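AP205 bacteriophage COAT protein (Acinetobacter phage ap205, PDB 5FS4) builds the protein shell of a small single-stranded RNA phage from subunits that pair as dimers, and probably contacts the packaged genome. Local coordinates at residues Ile18-Pro23 with Phe30-Leu35; Ser55-Pro60 with Glu77-Arg82. The protein carries 2 engineered substitutions. All coordinates share one frame; numbering follows the deposited sequence.

Contact 1: residues Ile18-Pro23 with Phe30-Leu35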
ATOM      1  N   ILE B  18       0.620  14.308   9.716  1.00 12.31           N
ATOM      2  CA  ILE B  18      -0.126  15.215   8.844  1.00 10.98           C
ATOM      3  C   ILE B  18      -1.257  14.476   8.131  1.00 10.44           C
ATOM      4  O   ILE B  18      -1.082  13.365   7.628  1.00  9.02           O
ATOM      5  CB  ILE B  18       0.785  15.939   7.797  1.00 10.97           C
ATOM      6  CG1 ILE B  18       1.839  16.773   8.540  1.00 11.30           C
ATOM      7  CG2 ILE B  18      -0.060  16.814   6.899  1.00 10.97           C
ATOM      8  CD1 ILE B  18       3.004  17.282   7.688  1.00 11.25           C
ATOM      9  N   VAL B  19      -2.414  15.132   8.079  1.00 10.30           N
ATOM     10  CA  VAL B  19      -3.533  14.666   7.188  1.00 10.06           C
ATOM     11  C   VAL B  19      -3.752  15.659   6.040  1.00  9.88           C
ATOM     12  O   VAL B  19      -4.073  16.850   6.293  1.00 10.10           O
ATOM     13  CB  VAL B  19      -4.875  14.523   7.951  1.00 10.18           C
ATOM     14  CG1 VAL B  19      -5.941  13.938   7.037  1.00 10.13           C
ATOM     15  CG2 VAL B  19      -4.708  13.668   9.211  1.00 10.31           C
ATOM     16  N   TRP B  20      -3.696  15.166   4.810  1.00  9.78           N
ATOM     17  CA  TRP B  20      -3.908  15.975   3.611  1.00  9.12           C
ATOM     18  C   TRP B  20      -5.315  15.608   3.114  1.00  9.68           C
ATOM     19  O   TRP B  20      -5.764  14.454   3.259  1.00  8.77           O
ATOM     20  CB  TRP B  20      -2.873  15.650   2.510  1.00  9.18           C
ATOM     21  CG  TRP B  20      -1.545  16.209   2.629  1.00  8.93           C
ATOM     22  CD1 TRP B  20      -1.102  17.357   2.051  1.00  9.24           C
ATOM     23  CD2 TRP B  20      -0.407  15.610   3.273  1.00  8.86           C
ATOM     24  NE1 TRP B  20       0.235  17.535   2.313  1.00  9.15           N
ATOM     25  CE2 TRP B  20       0.683  16.498   3.085  1.00  8.70           C
ATOM     26  CE3 TRP B  20      -0.208  14.425   4.020  1.00  9.02           C
ATOM     27  CZ2 TRP B  20       1.932  16.274   3.646  1.00  8.57           C
ATOM     28  CZ3 TRP B  20       1.033  14.172   4.551  1.00  8.36           C
ATOM     29  CH2 TRP B  20       2.108  15.088   4.362  1.00  9.21           C
ATOM     30  N   SER B  21      -6.035  16.589   2.568  1.00  9.59           N
ATOM     31  CA  SER B  21      -7.314  16.270   1.950  1.00 10.71           C
ATOM     32  C   SER B  21      -7.518  17.108   0.684  1.00 10.75           C
ATOM     33  O   SER B  21      -6.889  18.120   0.458  1.00 10.22           O
ATOM     34  CB  SER B  21      -8.498  16.405   2.899  1.00 11.29           C
ATOM     35  OG  SER B  21      -8.693  17.748   3.160  1.00 13.69           O
ATOM     36  N   ASP B  22      -8.424  16.678  -0.132  1.00 11.11           N
ATOM     37  CA  ASP B  22      -8.623  17.322  -1.423  1.00 11.06           C
ATOM     38  C   ASP B  22      -9.610  18.433  -1.197  1.00 11.68           C
ATOM     39  O   ASP B  22     -10.717  18.158  -0.718  1.00 12.15           O
ATOM     40  CB  ASP B  22      -9.168  16.310  -2.379  1.00 10.35           C
ATOM     41  CG  ASP B  22      -9.593  16.917  -3.766  1.00 10.43           C
ATOM     42  OD1 ASP B  22      -9.580  18.172  -4.037  1.00 10.26           O
ATOM     43  OD2 ASP B  22      -9.899  16.089  -4.584  1.00  9.35           O
ATOM     44  N   PRO B  23      -9.223  19.687  -1.486  1.00 11.50           N
ATOM     45  CA  PRO B  23     -10.208  20.724  -1.079  1.00 12.01           C
ATOM     46  C   PRO B  23     -11.485  20.767  -1.847  1.00 13.10           C
ATOM     47  O   PRO B  23     -12.442  21.393  -1.383  1.00 12.73           O
ATOM     48  CB  PRO B  23      -9.479  22.046  -1.312  1.00 11.58           C
ATOM     49  CG  PRO B  23      -8.138  21.737  -1.865  1.00 11.60           C
ATOM     50  CD  PRO B  23      -7.954  20.266  -1.965  1.00 11.56           C
ATOM     51  N   PHE B  30      -5.241  11.617   2.627  1.00  6.56           N
ATOM     52  CA  PHE B  30      -4.000  10.855   2.706  1.00  6.61           C
ATOM     53  C   PHE B  30      -3.335  11.307   3.990  1.00  7.15           C
ATOM     54  O   PHE B  30      -3.048  12.501   4.121  1.00  7.17           O
ATOM     55  CB  PHE B  30      -3.069  11.157   1.546  1.00  6.77           C
ATOM     56  CG  PHE B  30      -1.769  10.427   1.652  1.00  6.99           C
ATOM     57  CD1 PHE B  30      -1.758   9.035   1.453  1.00  6.95           C
ATOM     58  CD2 PHE B  30      -0.593  11.107   2.042  1.00  7.12           C
ATOM     59  CE1 PHE B  30      -0.587   8.309   1.550  1.00  6.92           C
ATOM     60  CE2 PHE B  30       0.596  10.361   2.178  1.00  6.97           C
ATOM     61  CZ  PHE B  30       0.576   8.991   1.914  1.00  7.29           C
ATOM     62  N   SER B  31      -3.027  10.369   4.894  1.00  7.07           N
ATOM     63  CA  SER B  31      -2.376  10.748   6.141  1.00  7.59           C
ATOM     64  C   SER B  31      -1.048  10.036   6.316  1.00  7.21           C
ATOM     65  O   SER B  31      -0.883   8.906   5.911  1.00  6.99           O
ATOM     66  CB  SER B  31      -3.338  10.499   7.283  1.00  7.86           C
ATOM     67  OG  SER B  31      -3.371   9.137   7.572  1.00  9.48           O
ATOM     68  N   ALA B  32      -0.087  10.707   6.945  1.00  7.52           N
ATOM     69  CA  ALA B  32       1.245  10.117   7.210  1.00  7.28           C
ATOM     70  C   ALA B  32       1.540  10.312   8.714  1.00  8.30           C
ATOM     71  O   ALA B  32       1.477  11.440   9.222  1.00  8.09           O
ATOM     72  CB  ALA B  32       2.317  10.807   6.312  1.00  7.47           C
ATOM     73  N   SER B  33       1.798   9.223   9.423  1.00  8.55           N
ATOM     74  CA  SER B  33       1.997   9.283  10.866  1.00 10.37           C
ATOM     75  C   SER B  33       3.305   8.546  11.140  1.00  9.83           C
ATOM     76  O   SER B  33       3.425   7.376  10.782  1.00  9.46           O
ATOM     77  CB  SER B  33       0.867   8.556  11.549  1.00 12.71           C
ATOM     78  OG  SER B  33       1.095   8.602  12.952  1.00 14.93           O
ATOM     79  N   LEU B  34       4.273   9.198  11.752  1.00  9.96           N
ATOM     80  CA  LEU B  34       5.607   8.587  11.915  1.00 10.14           C
ATOM     81  C   LEU B  34       6.039   8.477  13.394  1.00 11.75           C
ATOM     82  O   LEU B  34       5.875   9.427  14.153  1.00 11.16           O
ATOM     83  CB  LEU B  34       6.652   9.448  11.223  1.00  9.71           C
ATOM     84  CG  LEU B  34       6.416   9.966   9.797  1.00 10.07           C
ATOM     85  CD1 LEU B  34       7.647  10.667   9.313  1.00  9.96           C
ATOM     86  CD2 LEU B  34       6.101   8.788   8.887  1.00  9.96           C
ATOM     87  N   LEU B  35       6.698   7.379  13.770  1.00 12.98           N
ATOM     88  CA  LEU B  35       7.175   7.247  15.134  1.00 15.15           C
ATOM     89  C   LEU B  35       8.628   6.837  15.038  1.00 16.15           C
ATOM     90  O   LEU B  35       8.914   5.840  14.435  1.00 16.74           O
ATOM     91  CB  LEU B  35       6.331   6.202  15.887  1.00 17.12           C
ATOM     92  CG  LEU B  35       6.486   6.083  17.394  1.00 18.28           C
ATOM     93  CD1 LEU B  35       5.544   4.996  17.881  1.00 19.59           C
ATOM     94  CD2 LEU B  35       7.894   5.736  17.814  1.00 20.08           C
TER
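Trp20 and Phe30 stand side by side on one face of the sheet and point the same way. Their rings meet at the rim: Trp20 CE3 lies 3.9 Å from Phe30 CD2, at the edge of the phenyl ring and near its plane. The indole turns its benzo edge to the other strand. In its plane, at that edge, sits the carbonyl oxygen of Phe30, with Trp20 CE3 3.4 Å from Phe30 O. The next atom round the rim, Trp20 CZ3, rests 4.0 Å from Ala32 CB. Ile18 comes over one indole face, its CG2 offset toward the rim. With CG anti to the carbonyl carbon (chi1 -78°), the Trp20 ring brings its benzo edge to Phe30 and Ala32 and one face under Ile18 CG2.

The segments belong to an antiparallel beta hairpin of strands 17-22 and 28-38, inside the five-stranded sheet of a levivirus-type coat protein. Ile18 with Ala32 and Trp20 with Phe30 are hydrogen-bonded pairs. Trp20 N gives a 2.8 Å bond to Phe30 O. Between these two pairs, Val19 and Ser31 form a non-hydrogen-bonded pair whose side chains emerge on the other face. There Val19 CG2 meets Ser31 CB at 4.0 Å. The Trp20 face is covered by the second subunit: Asn105 and Leu109 of its helix pack on Phe30 and Ala32, and its Ile126 packs on Trp20.

Contact 2: residues Ser55-Pro60 with Glu77-Arg82; sequences SVYKRP and ENQSIR
Arg59 and Gln79 meet across two antiparallel strands, on the sheet face they share with Tyr57 and Glu77. Arg59 CB lies 3.6 Å from Gln79 CD and also touches Glu77 CG at 3.9 Å. Arg59 CG runs on over the amide, 3.7 Å from Gln79 CD. Bends at chi2 (72°) and chi3 (59°) then fold the chain back toward Tyr57. Arg59 CD passes Gln79 OE1 at 3.8 Å. Arg59 NE reaches Gln79 OE1 at 2.9 Å in an almost straight hydrogen bond, 177° at the hydrogen. The oxygen lies in the guanidinium plane, but NE sits above the amide carbonyl plane. At the tip, Arg59 NH2 lies over the centre of the Tyr57 ring, 3.2 Å above its plane. Tyr57 CE1 in turn lies over the guanidinium centre, so the two flat groups meet face to face. NH2 also forms a salt bridge with Glu98 of the second subunit.

Backbone bonds link Ser55 with Ile81, Tyr57 with Gln79 and Arg59 with Glu77. Strand 76-88 also pairs with a strand of the second subunit, continuing the sheet. The guanidinium is thus held by an amide, a ring face and a carboxylate, which probably fixes its rotation and ties its charge to the dimer interface.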
ATOM      1  N   SER B  55      -4.608   5.971   2.798  1.00  7.17           N
ATOM      2  CA  SER B  55      -5.306   6.650   1.692  1.00  7.52           C
ATOM      3  C   SER B  55      -6.779   6.265   1.837  1.00  7.20           C
ATOM      4  O   SER B  55      -7.072   5.116   2.109  1.00  7.03           O
ATOM      5  CB  SER B  55      -4.803   6.200   0.325  1.00  7.78           C
ATOM      6  OG  SER B  55      -3.416   6.498   0.127  1.00  8.05           O
ATOM      7  N   VAL B  56      -7.687   7.249   1.692  1.00  6.72           N
ATOM      8  CA  VAL B  56      -9.109   7.050   1.823  1.00  6.46           C
ATOM      9  C   VAL B  56      -9.843   7.762   0.701  1.00  6.34           C
ATOM     10  O   VAL B  56      -9.540   8.883   0.375  1.00  5.98           O
ATOM     11  CB  VAL B  56      -9.682   7.525   3.182  1.00  6.31           C
ATOM     12  CG1 VAL B  56     -11.192   7.438   3.236  1.00  6.58           C
ATOM     13  CG2 VAL B  56      -9.073   6.755   4.333  1.00  6.39           C
ATOM     14  N   TYR B  57     -10.723   6.997   0.059  1.00  6.68           N
ATOM     15  CA  TYR B  57     -11.664   7.567  -0.939  1.00  7.98           C
ATOM     16  C   TYR B  57     -13.044   7.013  -0.693  1.00  9.10           C
ATOM     17  O   TYR B  57     -13.213   5.793  -0.438  1.00  9.80           O
ATOM     18  CB  TYR B  57     -11.170   7.279  -2.397  1.00  7.63           C
ATOM     19  CG  TYR B  57     -11.772   8.185  -3.495  1.00  7.76           C
ATOM     20  CD1 TYR B  57     -13.060   7.985  -3.978  1.00  8.31           C
ATOM     21  CD2 TYR B  57     -11.040   9.276  -4.016  1.00  7.53           C
ATOM     22  CE1 TYR B  57     -13.595   8.833  -4.938  1.00  8.39           C
ATOM     23  CE2 TYR B  57     -11.565  10.125  -4.944  1.00  7.71           C
ATOM     24  CZ  TYR B  57     -12.829   9.901  -5.421  1.00  8.38           C
ATOM     25  OH  TYR B  57     -13.362  10.743  -6.356  1.00  8.86           O
ATOM     26  N   LYS B  58     -14.029   7.902  -0.808  1.00  9.90           N
ATOM     27  CA  LYS B  58     -15.428   7.564  -0.755  1.00 10.96           C
ATOM     28  C   LYS B  58     -15.957   7.440  -2.151  1.00  9.91           C
ATOM     29  O   LYS B  58     -16.249   8.430  -2.834  1.00  9.83           O
ATOM     30  CB  LYS B  58     -16.203   8.594   0.069  1.00 12.06           C
ATOM     31  CG  LYS B  58     -15.673   8.701   1.508  1.00 14.77           C
ATOM     32  CD  LYS B  58     -15.618   7.317   2.219  1.00 17.43           C
ATOM     33  CE  LYS B  58     -16.465   7.285   3.472  1.00 21.66           C
ATOM     34  NZ  LYS B  58     -15.726   8.073   4.525  1.00 24.28           N
ATOM     35  N   ARG B  59     -16.130   6.186  -2.551  1.00  9.84           N
ATOM     36  CA  ARG B  59     -16.419   5.846  -3.919  1.00 10.38           C
ATOM     37  C   ARG B  59     -17.844   5.349  -4.097  1.00  9.89           C
ATOM     38  O   ARG B  59     -18.220   4.354  -3.498  1.00  8.74           O
ATOM     39  CB  ARG B  59     -15.441   4.740  -4.335  1.00 10.72           C
ATOM     40  CG  ARG B  59     -15.486   4.283  -5.808  1.00 11.41           C
ATOM     41  CD  ARG B  59     -14.924   5.277  -6.799  1.00 11.55           C
ATOM     42  NE  ARG B  59     -13.548   5.595  -6.523  1.00 11.18           N
ATOM     43  CZ  ARG B  59     -12.873   6.577  -7.093  1.00 11.67           C
ATOM     44  NH1 ARG B  59     -13.438   7.326  -8.008  1.00 12.76           N
ATOM     45  NH2 ARG B  59     -11.623   6.804  -6.718  1.00 12.11           N
ATOM     46  N   PRO B  60     -18.643   6.023  -4.963  1.00 11.20           N
ATOM     47  CA  PRO B  60     -19.993   5.572  -5.279  1.00 11.05           C
ATOM     48  C   PRO B  60     -20.013   4.093  -5.671  1.00 11.08           C
ATOM     49  O   PRO B  60     -19.200   3.645  -6.477  1.00 11.12           O
ATOM     50  CB  PRO B  60     -20.405   6.476  -6.478  1.00 10.64           C
ATOM     51  CG  PRO B  60     -19.518   7.651  -6.396  1.00 11.41           C
ATOM     52  CD  PRO B  60     -18.220   7.113  -5.874  1.00 10.88           C
ATOM     53  N   GLU B  77     -18.976   3.692  -0.806  1.00  9.52           N
ATOM     54  CA  GLU B  77     -18.122   2.786  -0.069  1.00  9.55           C
ATOM     55  C   GLU B  77     -16.888   3.490   0.344  1.00  8.94           C
ATOM     56  O   GLU B  77     -16.590   4.565  -0.122  1.00  8.49           O
ATOM     57  CB  GLU B  77     -17.752   1.546  -0.931  1.00 10.08           C
ATOM     58  CG  GLU B  77     -16.833   1.772  -2.140  1.00 10.40           C
ATOM     59  CD  GLU B  77     -16.140   0.488  -2.587  1.00 10.98           C
ATOM     60  OE1 GLU B  77     -15.831  -0.368  -1.725  1.00  9.55           O
ATOM     61  OE2 GLU B  77     -15.882   0.338  -3.823  1.00 12.35           O
ATOM     62  N   ASN B  78     -16.162   2.863   1.250  1.00  8.56           N
ATOM     63  CA  ASN B  78     -14.878   3.365   1.670  1.00  8.54           C
ATOM     64  C   ASN B  78     -13.751   2.505   1.035  1.00  7.84           C
ATOM     65  O   ASN B  78     -13.656   1.336   1.309  1.00  7.82           O
ATOM     66  CB  ASN B  78     -14.821   3.380   3.207  1.00  9.01           C
ATOM     67  CG  ASN B  78     -13.511   3.895   3.728  1.00  9.64           C
ATOM     68  OD1 ASN B  78     -12.439   3.629   3.130  1.00 11.00           O
ATOM     69  ND2 ASN B  78     -13.565   4.730   4.742  1.00  9.12           N
ATOM     70  N   GLN B  79     -12.988   3.102   0.126  1.00  7.57           N
ATOM     71  CA  GLN B  79     -11.799   2.502  -0.453  1.00  7.46           C
ATOM     72  C   GLN B  79     -10.633   2.940   0.407  1.00  7.02           C
ATOM     73  O   GLN B  79     -10.299   4.123   0.411  1.00  7.13           O
ATOM     74  CB  GLN B  79     -11.597   3.005  -1.899  1.00  7.49           C
ATOM     75  CG  GLN B  79     -12.611   2.415  -2.892  1.00  7.44           C
ATOM     76  CD  GLN B  79     -12.377   2.843  -4.313  1.00  7.46           C
ATOM     77  OE1 GLN B  79     -12.068   4.026  -4.583  1.00  8.09           O
ATOM     78  NE2 GLN B  79     -12.583   1.907  -5.257  1.00  8.15           N
ATOM     79  N   SER B  80      -9.982   1.980   1.101  1.00  6.89           N
ATOM     80  CA  SER B  80      -8.859   2.329   2.011  1.00  6.77           C
ATOM     81  C   SER B  80      -7.630   1.540   1.684  1.00  6.36           C
ATOM     82  O   SER B  80      -7.738   0.349   1.395  1.00  6.20           O
ATOM     83  CB  SER B  80      -9.185   2.131   3.488  1.00  7.85           C
ATOM     84  OG  SER B  80     -10.013   3.209   3.952  1.00  8.75           O
ATOM     85  N   ILE B  81      -6.491   2.231   1.711  1.00  5.91           N
ATOM     86  CA  ILE B  81      -5.179   1.607   1.570  1.00  5.93           C
ATOM     87  C   ILE B  81      -4.266   2.094   2.662  1.00  6.66           C
ATOM     88  O   ILE B  81      -4.061   3.319   2.791  1.00  6.39           O
ATOM     89  CB  ILE B  81      -4.545   1.826   0.163  1.00  5.87           C
ATOM     90  CG1 ILE B  81      -5.535   1.404  -0.950  1.00  6.05           C
ATOM     91  CG2 ILE B  81      -3.202   1.093   0.131  1.00  5.74           C
ATOM     92  CD1 ILE B  81      -4.998   1.532  -2.358  1.00  5.91           C
ATOM     93  N   ARG B  82      -3.693   1.148   3.419  1.00  7.34           N
ATOM     94  CA  ARG B  82      -2.787   1.475   4.509  1.00  7.96           C
ATOM     95  C   ARG B  82      -1.435   0.798   4.267  1.00  7.73           C
ATOM     96  O   ARG B  82      -1.387  -0.384   4.065  1.00  7.57           O
ATOM     97  CB  ARG B  82      -3.366   1.019   5.876  1.00  9.32           C
ATOM     98  CG  ARG B  82      -2.393   1.326   6.993  1.00 10.87           C
ATOM     99  CD  ARG B  82      -2.891   0.910   8.329  1.00 12.23           C
ATOM    100  NE  ARG B  82      -3.009  -0.536   8.402  1.00 13.49           N
ATOM    101  CZ  ARG B  82      -3.982  -1.184   9.060  1.00 15.65           C
ATOM    102  NH1 ARG B  82      -5.003  -0.549   9.648  1.00 17.36           N
ATOM    103  NH2 ARG B  82      -3.962  -2.493   9.085  1.00 17.03           N
TER
HETATM  104  O   HOH W   1     -16.217   5.200   5.999  1.00 19.90           O

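Both contacts are antiparallel pairings in one sheet, in the strand order 5-14, 17-22, 28-38, 47-60, 76-88. Contact 1 joins the second and third strands, contact 2 the fourth and fifth. They meet where Phe30 CD1 packs 3.3 Å from Ser55 OG, their centres about 14 Å apart. Contact 1 is the more buried, and its helix-covered face is aromatic and aliphatic. Contact 2 is partly buried, and its face toward the second subunit is mostly polar. The second subunit reaches both. It meets contact 1 by packing. To contact 2 it brings hydrogen bonds, the carboxylate that pairs with Arg59, and a strand, since 76-88 ends the sheet within its own chain.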